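Possible transcriptional regulatory arsR-family protein (Mycobacterium bovis, PDB 3GW2) probably binds DNA as a winged-helix ArsR-family transcriptional regulator, in a network that coordinates tolerance to the antitubercular drug bedaquiline. Local coordinates at residues Gln29-Leu34 and Gly66-Arg71. Numbering follows the deposited sequence.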
loop_
_atom_site.group_PDB
_atom_site.type_symbol
_atom_site.label_atom_id
_atom_site.label_comp_id
_atom_site.label_asym_id
_atom_site.label_seq_id
_atom_site.Cartn_x
_atom_site.Cartn_y
_atom_site.Cartn_z
ATOM N N GLN A 29 -7.441 10.179 3.987
ATOM C CA GLN A 29 -7.811 11.306 4.854
ATOM C C GLN A 29 -8.174 10.822 6.249
ATOM O O GLN A 29 -7.798 11.439 7.238
ATOM C CB GLN A 29 -8.974 12.099 4.256
ATOM C CG GLN A 29 -8.630 12.752 2.928
ATOM C CD GLN A 29 -9.785 13.524 2.328
ATOM O OE1 GLN A 29 -9.819 13.764 1.119
ATOM N NE2 GLN A 29 -10.729 13.928 3.163
ATOM N N ILE A 30 -8.873 9.696 6.319
ATOM C CA ILE A 30 -9.198 9.066 7.598
ATOM C C ILE A 30 -7.951 8.812 8.425
ATOM O O ILE A 30 -7.930 9.081 9.625
ATOM C CB ILE A 30 -9.987 7.747 7.412
ATOM C CG1 ILE A 30 -11.382 8.038 6.819
ATOM C CG2 ILE A 30 -10.108 7.014 8.754
ATOM C CD1 ILE A 30 -12.163 6.797 6.344
ATOM N N LEU A 31 -6.901 8.318 7.776
ATOM C CA LEU A 31 -5.642 8.024 8.469
ATOM C C LEU A 31 -4.993 9.277 9.031
ATOM O O LEU A 31 -4.549 9.283 10.180
ATOM C CB LEU A 31 -4.685 7.233 7.557
ATOM C CG LEU A 31 -5.100 5.792 7.260
ATOM C CD1 LEU A 31 -4.095 5.132 6.323
ATOM C CD2 LEU A 31 -5.229 4.975 8.546
ATOM N N ASP A 32 -4.972 10.354 8.245
ATOM C CA ASP A 32 -4.468 11.648 8.731
ATOM C C ASP A 32 -5.277 12.160 9.902
ATOM O O ASP A 32 -4.726 12.716 10.853
ATOM C CB ASP A 32 -4.455 12.694 7.616
ATOM C CG ASP A 32 -3.066 12.927 7.062
ATOM O OD1 ASP A 32 -2.139 13.237 7.847
ATOM O OD2 ASP A 32 -2.885 12.804 5.838
ATOM N N LEU A 33 -6.587 11.940 9.844
ATOM C CA LEU A 33 -7.487 12.373 10.902
ATOM C C LEU A 33 -7.262 11.620 12.212
ATOM O O LEU A 33 -7.301 12.215 13.292
ATOM C CB LEU A 33 -8.943 12.233 10.455
ATOM C CG LEU A 33 -9.981 12.807 11.405
ATOM C CD1 LEU A 33 -9.937 14.342 11.431
ATOM C CD2 LEU A 33 -11.353 12.303 11.017
ATOM N N LEU A 34 -7.028 10.315 12.112
ATOM C CA LEU A 34 -6.835 9.484 13.296
ATOM C C LEU A 34 -5.412 9.581 13.848
ATOM O O LEU A 34 -5.129 9.076 14.926
ATOM C CB LEU A 34 -7.175 8.024 12.976
ATOM C CG LEU A 34 -8.622 7.694 12.584
ATOM C CD1 LEU A 34 -8.720 6.234 12.271
ATOM C CD2 LEU A 34 -9.590 8.074 13.693
ATOM N N GLY A 66 -5.604 -4.128 8.211
ATOM C CA GLY A 66 -4.896 -4.131 9.481
ATOM C C GLY A 66 -4.413 -2.766 9.934
ATOM O O GLY A 66 -3.573 -2.674 10.839
ATOM N N LEU A 67 -4.970 -1.711 9.344
ATOM C CA LEU A 67 -4.455 -0.355 9.523
ATOM C C LEU A 67 -5.145 0.414 10.653
ATOM O O LEU A 67 -4.585 1.370 11.194
ATOM C CB LEU A 67 -4.549 0.437 8.212
ATOM C CG LEU A 67 -3.739 -0.059 7.007
ATOM C CD1 LEU A 67 -3.853 0.926 5.857
ATOM C CD2 LEU A 67 -2.272 -0.306 7.357
ATOM N N VAL A 68 -6.363 0.002 10.989
ATOM C CA VAL A 68 -7.096 0.579 12.112
ATOM C C VAL A 68 -7.681 -0.536 12.992
ATOM O O VAL A 68 -7.842 -1.676 12.535
ATOM C CB VAL A 68 -8.235 1.533 11.650
ATOM C CG1 VAL A 68 -7.669 2.774 10.940
ATOM C CG2 VAL A 68 -9.259 0.808 10.762
ATOM N N GLU A 69 -7.974 -0.209 14.250
ATOM C CA GLU A 69 -8.747 -1.098 15.117
ATOM C C GLU A 69 -9.985 -0.365 15.591
ATOM O O GLU A 69 -10.038 0.865 15.528
ATOM C CB GLU A 69 -7.919 -1.587 16.304
ATOM C CG GLU A 69 -6.675 -2.348 15.871
ATOM C CD GLU A 69 -6.561 -3.712 16.498
ATOM O OE1 GLU A 69 -7.160 -3.928 17.576
ATOM O OE2 GLU A 69 -5.860 -4.576 15.915
ATOM N N ALA A 70 -10.977 -1.124 16.050
ATOM C CA ALA A 70 -12.263 -0.580 16.431
ATOM C C ALA A 70 -12.691 -1.091 17.796
ATOM O O ALA A 70 -12.328 -2.192 18.202
ATOM C CB ALA A 70 -13.314 -0.926 15.391
ATOM N N ARG A 71 -13.451 -0.272 18.507
ATOM C CA ARG A 71 -14.124 -0.701 19.720
ATOM C C ARG A 71 -15.523 -0.120 19.737
ATOM O O ARG A 71 -15.769 0.956 19.180
ATOM C CB ARG A 71 -13.343 -0.297 20.974
ATOM C CG ARG A 71 -13.159 1.190 21.158
ATOM C CD ARG A 71 -12.435 1.519 22.457
ATOM N NE ARG A 71 -12.406 2.969 22.623
ATOM C CZ ARG A 71 -13.333 3.669 23.283
ATOM N NH1 ARG A 71 -14.363 3.055 23.874
ATOM N NH2 ARG A 71 -13.224 4.989 23.352
#
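Val68 meets two leucines of helix 27-34 through a single methyl group. Its CG1 lies 3.9 Å from Leu34 CD1 and 4.1 Å from Leu31 CD2. The two leucines stand three residues apart, nearly one helical turn, and their ends converge on this methyl. The side chains of Leu34 and Val68 run roughly at right angles. Val68 holds CG1 anti to its carbonyl carbon (chi1 -65°), which sends this branch toward the helix. Leu31 uses its other branch on the neighbouring residue: CD1 comes to 4.2 Å from Leu67 CD1, methyl to methyl. Leu31 has CG anti to its carbonyl carbon (chi1 -70°), and its two methyls divide between Val68 and Leu67.

No hydrogen bond joins the two segments. Leu34 N bonds to Ile30 O inside the helix, while the backbones of Leu67 and Glu69 bond to those of Ala82 and Arg80, at and just past the end of the neighbouring strand 76-81. Leu67 directly follows the Schellman turn at Gly66 that ends helix 52-64.

Leu62 also touches Val68, Ile44 touches Leu34, and Phe90 touches Leu31. Val96 of the second subunit packs on Leu67. The contact thus joins the start of the beta wing to the helical core that carries the helix-turn-helix (41-64). Being wholly apolar and buried, it rests on van der Waals contact between methyls and on burial of apolar surface, with no directional bond across it.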